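Local coordinates for transferrin (Manduca sexta, PDB 6WB6), which binds a single ferric ion per molecule together with a carbonate anion and transports iron, at residues 352-357 with 398-403; 364-369 with 382-387. One frame throughout, in Å; residues are numbered along the deposited sequence.

In the fold
Interactions 1 and 2 share the two-stranded parallel sheet in the second transferrin-like half of the chain. Strand 352-357, helix 360-375 and strand 381-386 form a beta-alpha-beta unit. Interaction 2 ties its helix to its second strand by a disulfide, whereas interaction 1 joins its first strand to the turn that ends helix 390-399. The contact centres lie about 11 Å apart. Between them run sheet bonds, D383 N lying 2.7 Å from V353 O and V357 N lying 2.8 Å from V385 O, both probable hydrogen bonds. Neither contact lies at the iron-carbonate site, whose ligands Y90 and Y204 belong to the first half of the chain.

Interaction 1 (352-357 with 398-403); sequences VVRLCV and QDNGSD
R354 and D403 pair through their backbones as well as their side chains, CA atoms 5.1 Å apart: D403 N donates to R354 O, and R354 N reaches D403 OD2 (2.8 Å) on the anti lone pair of that oxygen. The arginine also holds this carboxylate side-on. Its NE meets D403 OD2 at 3.0 Å and its NH2 meets D403 OD1 at 2.9 Å, both nearly straight and within the guanidinium plane, yet above the plane of the carboxylate, since the two groups are turned 50° apart. A bend at chi3 (-68°) brings the far end of the arginine round to the turn after helix 390-399. This turn is a Schellman motif, in which N400 leaves the helix with positive phi, and R354 bonds to it end-on: NH1 and NH2 both donate to N400 O, each at 2.9 Å and from one face of its carbonyl plane. A weak bond runs from NH2 to N400 OD1, while the backbone of G401 and S402 covers one guanidinium face. Replacing R354 by a leucine would probably leave the D403 carboxylate without its countercharge and the N400 carbonyl without these two donors. A water bridges V352 O and D403 OD2. Farther along the strand, C356 CB rests against S402 OG at 3.4 Å; that hydroxyl is hydrogen-bonded to S396, and C356 is joined to C393 by a disulfide.

Interaction 2 (364-369 with 382-387); sequences SKCRAM and LDCVQE
C366 in helix 360-375 and C384 in strand 381-386 are joined by a disulfide, SG to SG 2.0 Å, at the point where the two backbones come closest, their CA atoms 5.9 Å apart. Over residues 364-369 and 382-386 the axes approach to 7.8 Å and run nearly antiparallel, at 170°, as the helix of a beta-alpha-beta crossover lies over the strand that follows it. The two cysteines differ at chi1: C366 extends its SG away from the backbone N (177°), C384 holds its SG beside N, and the sulfurs meet at a chi3 of -89°, close to the relaxed right angle of a disulfide.

L382 and M369 make the buried, mostly apolar flank of the bridge. L382 CD2 fits against the helix, 3.8 Å from C366 O and 4.1 Å from C366 SG. M369 CG lies 4.1 Å from L382 CD2, and the bend at the last torsion turns CE back to the same methyl; F618 and I631 touch M369 from surrounding loops. From another side, V357 of the neighbouring strand touches C366.

On the other flank the contact is looser and wetter. R367 lays CG 4.0 Å from C384 SG, then its extended chain carries the guanidinium outward. There a water at the edge of the guanidinium accepts from R367 NE at 2.9 Å and donates to C384 O, linking the NE of this exposed arginine to the strand.

No direct hydrogen bond joins residues 364-369 to 382-387, though just beyond, S370 of the same helix bonds through its hydroxyl to L382 O. Within these residues the join is a covalent link, apolar contacts and a water bridge, and under oxidising conditions, as expected for a secreted protein, the disulfide should limit how far helix and strand can separate.

Interaction 1 (352-357 with 398-403)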
loop_
_atom_site.group_PDB
_atom_site.type_symbol
_atom_site.label_atom_id
_atom_site.label_comp_id
_atom_site.label_asym_id
_atom_site.label_seq_id
_atom_site.Cartn_x
_atom_site.Cartn_y
_atom_site.Cartn_z
ATOM N N VAL A 352 -8.079 -12.784 10.653
ATOM C CA VAL A 352 -8.916 -11.997 9.756
ATOM C C VAL A 352 -9.101 -10.634 10.384
ATOM O O VAL A 352 -9.322 -10.524 11.591
ATOM C CB VAL A 352 -10.279 -12.675 9.509
ATOM C CG1 VAL A 352 -11.225 -11.752 8.727
ATOM C CG2 VAL A 352 -10.084 -13.996 8.790
ATOM N N VAL A 353 -8.979 -9.595 9.575
ATOM C CA VAL A 353 -9.288 -8.240 9.985
ATOM C C VAL A 353 -10.582 -7.834 9.276
ATOM O O VAL A 353 -10.683 -7.904 8.038
ATOM C CB VAL A 353 -8.123 -7.289 9.686
ATOM C CG1 VAL A 353 -7.815 -7.223 8.199
ATOM C CG2 VAL A 353 -8.404 -5.902 10.233
ATOM N N ARG A 354 -11.581 -7.456 10.062
ATOM C CA ARG A 354 -12.924 -7.172 9.555
ATOM C C ARG A 354 -13.087 -5.663 9.501
ATOM O O ARG A 354 -13.095 -5.000 10.543
ATOM C CB ARG A 354 -14.006 -7.794 10.432
ATOM C CG ARG A 354 -13.863 -9.281 10.653
ATOM C CD ARG A 354 -14.732 -9.741 11.791
ATOM N NE ARG A 354 -14.228 -9.195 13.059
ATOM C CZ ARG A 354 -14.853 -9.291 14.228
ATOM N NH1 ARG A 354 -16.032 -9.905 14.309
ATOM N NH2 ARG A 354 -14.314 -8.742 15.314
ATOM N N LEU A 355 -13.152 -5.121 8.294
ATOM C CA LEU A 355 -13.400 -3.701 8.105
ATOM C C LEU A 355 -14.899 -3.490 8.000
ATOM O O LEU A 355 -15.570 -4.192 7.240
ATOM C CB LEU A 355 -12.730 -3.172 6.843
ATOM C CG LEU A 355 -13.164 -1.750 6.458
ATOM C CD1 LEU A 355 -12.773 -0.740 7.500
ATOM C CD2 LEU A 355 -12.623 -1.361 5.076
ATOM N N CYS A 356 -15.415 -2.527 8.745
ATOM C CA CYS A 356 -16.835 -2.222 8.688
ATOM C C CYS A 356 -17.059 -1.165 7.616
ATOM O O CYS A 356 -16.355 -0.150 7.580
ATOM C CB CYS A 356 -17.351 -1.736 10.035
ATOM S SG CYS A 356 -19.183 -1.632 10.032
ATOM N N VAL A 357 -17.998 -1.439 6.712
ATOM C CA VAL A 357 -18.362 -0.535 5.632
ATOM C C VAL A 357 -19.832 -0.162 5.785
ATOM O O VAL A 357 -20.617 -0.880 6.406
ATOM C CB VAL A 357 -18.111 -1.175 4.258
ATOM C CG1 VAL A 357 -16.658 -1.608 4.132
ATOM C CG2 VAL A 357 -19.017 -2.366 4.077
ATOM N N GLN A 398 -16.959 -1.601 18.592
ATOM C CA GLN A 398 -17.027 -1.789 20.040
ATOM C C GLN A 398 -17.474 -3.198 20.415
ATOM O O GLN A 398 -16.849 -3.852 21.259
ATOM C CB GLN A 398 -17.979 -0.781 20.650
ATOM C CG GLN A 398 -18.013 -0.854 22.136
ATOM C CD GLN A 398 -19.051 0.035 22.704
ATOM O OE1 GLN A 398 -18.739 0.967 23.450
ATOM N NE2 GLN A 398 -20.314 -0.236 22.363
ATOM N N ASP A 399 -18.586 -3.657 19.827
ATOM C CA ASP A 399 -19.182 -4.960 20.089
ATOM C C ASP A 399 -18.303 -6.087 19.619
ATOM O O ASP A 399 -18.625 -7.248 19.879
ATOM C CB ASP A 399 -20.527 -5.107 19.363
ATOM C CG ASP A 399 -21.624 -4.286 19.981
ATOM O OD1 ASP A 399 -21.590 -4.085 21.216
ATOM O OD2 ASP A 399 -22.520 -3.846 19.218
ATOM N N ASN A 400 -17.234 -5.770 18.903
ATOM C CA ASN A 400 -16.421 -6.763 18.204
ATOM C C ASN A 400 -17.188 -7.466 17.083
ATOM O O ASN A 400 -16.894 -8.609 16.731
ATOM C CB ASN A 400 -15.860 -7.800 19.165
ATOM C CG ASN A 400 -14.683 -8.529 18.582
ATOM O OD1 ASN A 400 -13.898 -7.952 17.824
ATOM N ND2 ASN A 400 -14.567 -9.812 18.902
ATOM N N GLY A 401 -18.194 -6.810 16.516
ATOM C CA GLY A 401 -18.693 -7.260 15.234
ATOM C C GLY A 401 -17.760 -6.911 14.097
ATOM O O GLY A 401 -17.853 -7.505 13.025
ATOM N N SER A 402 -16.866 -5.957 14.325
ATOM C CA SER A 402 -15.859 -5.536 13.371
ATOM C C SER A 402 -14.584 -5.247 14.141
ATOM O O SER A 402 -14.593 -5.099 15.364
ATOM C CB SER A 402 -16.281 -4.281 12.598
ATOM O OG SER A 402 -17.631 -4.363 12.182
ATOM N N ASP A 403 -13.485 -5.146 13.403
ATOM C CA ASP A 403 -12.207 -4.764 13.975
ATOM C C ASP A 403 -11.831 -3.325 13.667
ATOM O O ASP A 403 -11.017 -2.749 14.394
ATOM C CB ASP A 403 -11.114 -5.702 13.461
ATOM C CG ASP A 403 -11.428 -7.159 13.758
ATOM O OD1 ASP A 403 -11.679 -7.476 14.950
ATOM O OD2 ASP A 403 -11.459 -7.973 12.802
HETATM O O HOH W 1 -10.930 -10.651 13.541
#

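Interaction 2 (364-369 with 382-387)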
loop_
_atom_site.group_PDB
_atom_site.type_symbol
_atom_site.label_atom_id
_atom_site.label_comp_id
_atom_site.label_asym_id
_atom_site.label_seq_id
_atom_site.Cartn_x
_atom_site.Cartn_y
_atom_site.Cartn_z
ATOM N N SER A 364 -18.785 -3.944 -1.804
ATOM C CA SER A 364 -18.222 -4.598 -2.974
ATOM C C SER A 364 -16.780 -4.161 -3.202
ATOM O O SER A 364 -15.963 -4.972 -3.646
ATOM C CB SER A 364 -19.077 -4.323 -4.201
ATOM O OG SER A 364 -19.262 -2.936 -4.342
ATOM N N LYS A 365 -16.452 -2.904 -2.896
ATOM C CA LYS A 365 -15.070 -2.458 -3.032
ATOM C C LYS A 365 -14.185 -3.159 -2.017
ATOM O O LYS A 365 -13.063 -3.581 -2.337
ATOM C CB LYS A 365 -14.983 -0.930 -2.878
ATOM C CG LYS A 365 -13.569 -0.371 -3.118
ATOM C CD LYS A 365 -13.477 1.146 -3.035
ATOM C CE LYS A 365 -12.015 1.579 -3.114
ATOM N NZ LYS A 365 -11.786 3.061 -3.179
ATOM N N CYS A 366 -14.687 -3.333 -0.796
ATOM C CA CYS A 366 -13.926 -4.041 0.230
ATOM C C CYS A 366 -13.687 -5.496 -0.163
ATOM O O CYS A 366 -12.609 -6.054 0.084
ATOM C CB CYS A 366 -14.673 -3.945 1.560
ATOM S SG CYS A 366 -13.905 -4.824 2.895
ATOM N N ARG A 367 -14.669 -6.125 -0.810
ATOM C CA ARG A 367 -14.500 -7.520 -1.207
ATOM C C ARG A 367 -13.519 -7.663 -2.364
ATOM O O ARG A 367 -12.765 -8.637 -2.410
ATOM C CB ARG A 367 -15.842 -8.131 -1.580
ATOM C CG ARG A 367 -16.683 -8.436 -0.336
ATOM C CD ARG A 367 -18.058 -9.030 -0.694
ATOM N NE ARG A 367 -18.788 -9.401 0.515
ATOM C CZ ARG A 367 -20.110 -9.492 0.595
ATOM N NH1 ARG A 367 -20.864 -9.233 -0.477
ATOM N NH2 ARG A 367 -20.676 -9.839 1.751
ATOM N N ALA A 368 -13.547 -6.739 -3.334
ATOM C CA ALA A 368 -12.574 -6.803 -4.422
ATOM C C ALA A 368 -11.180 -6.503 -3.889
ATOM O O ALA A 368 -10.208 -7.161 -4.262
ATOM C CB ALA A 368 -12.960 -5.830 -5.545
ATOM N N MET A 369 -11.088 -5.557 -2.959
ATOM C CA MET A 369 -9.824 -5.271 -2.296
ATOM C C MET A 369 -9.332 -6.463 -1.484
ATOM O O MET A 369 -8.130 -6.737 -1.440
ATOM C CB MET A 369 -9.998 -4.045 -1.411
ATOM C CG MET A 369 -8.768 -3.577 -0.714
ATOM S SD MET A 369 -8.985 -1.882 -0.181
ATOM C CE MET A 369 -10.537 -2.004 0.696
ATOM N N LEU A 382 -8.478 -9.787 4.708
ATOM C CA LEU A 382 -9.445 -8.721 4.913
ATOM C C LEU A 382 -10.853 -9.295 4.780
ATOM O O LEU A 382 -11.200 -9.911 3.763
ATOM C CB LEU A 382 -9.207 -7.583 3.923
ATOM C CG LEU A 382 -10.150 -6.394 3.955
ATOM C CD1 LEU A 382 -9.958 -5.575 5.205
ATOM C CD2 LEU A 382 -9.898 -5.546 2.726
ATOM N N ASP A 383 -11.658 -9.110 5.806
ATOM C CA ASP A 383 -13.068 -9.413 5.676
ATOM C C ASP A 383 -13.846 -8.110 5.696
ATOM O O ASP A 383 -13.339 -7.063 6.103
ATOM C CB ASP A 383 -13.525 -10.362 6.767
ATOM C CG ASP A 383 -14.894 -10.928 6.506
ATOM O OD1 ASP A 383 -15.470 -10.624 5.432
ATOM O OD2 ASP A 383 -15.387 -11.681 7.368
ATOM N N CYS A 384 -15.065 -8.180 5.178
ATOM C CA CYS A 384 -15.905 -7.018 4.947
ATOM C C CYS A 384 -17.242 -7.226 5.649
ATOM O O CYS A 384 -17.906 -8.248 5.442
ATOM C CB CYS A 384 -16.098 -6.809 3.438
ATOM S SG CYS A 384 -14.520 -6.723 2.539
ATOM N N VAL A 385 -17.629 -6.261 6.472
ATOM C CA VAL A 385 -18.851 -6.336 7.264
ATOM C C VAL A 385 -19.607 -5.025 7.113
ATOM O O VAL A 385 -19.020 -3.943 7.211
ATOM C CB VAL A 385 -18.550 -6.621 8.742
ATOM C CG1 VAL A 385 -19.802 -6.427 9.585
ATOM C CG2 VAL A 385 -18.021 -8.044 8.883
ATOM N N GLN A 386 -20.912 -5.118 6.887
ATOM C CA GLN A 386 -21.695 -3.971 6.450
ATOM C C GLN A 386 -22.754 -3.601 7.477
ATOM O O GLN A 386 -23.625 -4.413 7.813
ATOM C CB GLN A 386 -22.361 -4.235 5.107
ATOM C CG GLN A 386 -22.763 -2.931 4.409
ATOM C CD GLN A 386 -23.903 -3.109 3.461
ATOM O OE1 GLN A 386 -24.218 -4.226 3.059
ATOM N NE2 GLN A 386 -24.547 -2.017 3.111
ATOM N N GLU A 387 -22.701 -2.368 7.937
ATOM C CA GLU A 387 -23.764 -1.783 8.731
ATOM C C GLU A 387 -24.320 -0.622 7.926
ATOM O O GLU A 387 -23.776 -0.254 6.885
ATOM C CB GLU A 387 -23.255 -1.324 10.104
ATOM C CG GLU A 387 -22.649 -2.457 10.922
ATOM C CD GLU A 387 -23.704 -3.410 11.450
ATOM O OE1 GLU A 387 -24.854 -2.976 11.665
ATOM O OE2 GLU A 387 -23.382 -4.598 11.614
HETATM O O HOH W 2 -17.619 -9.688 3.118
#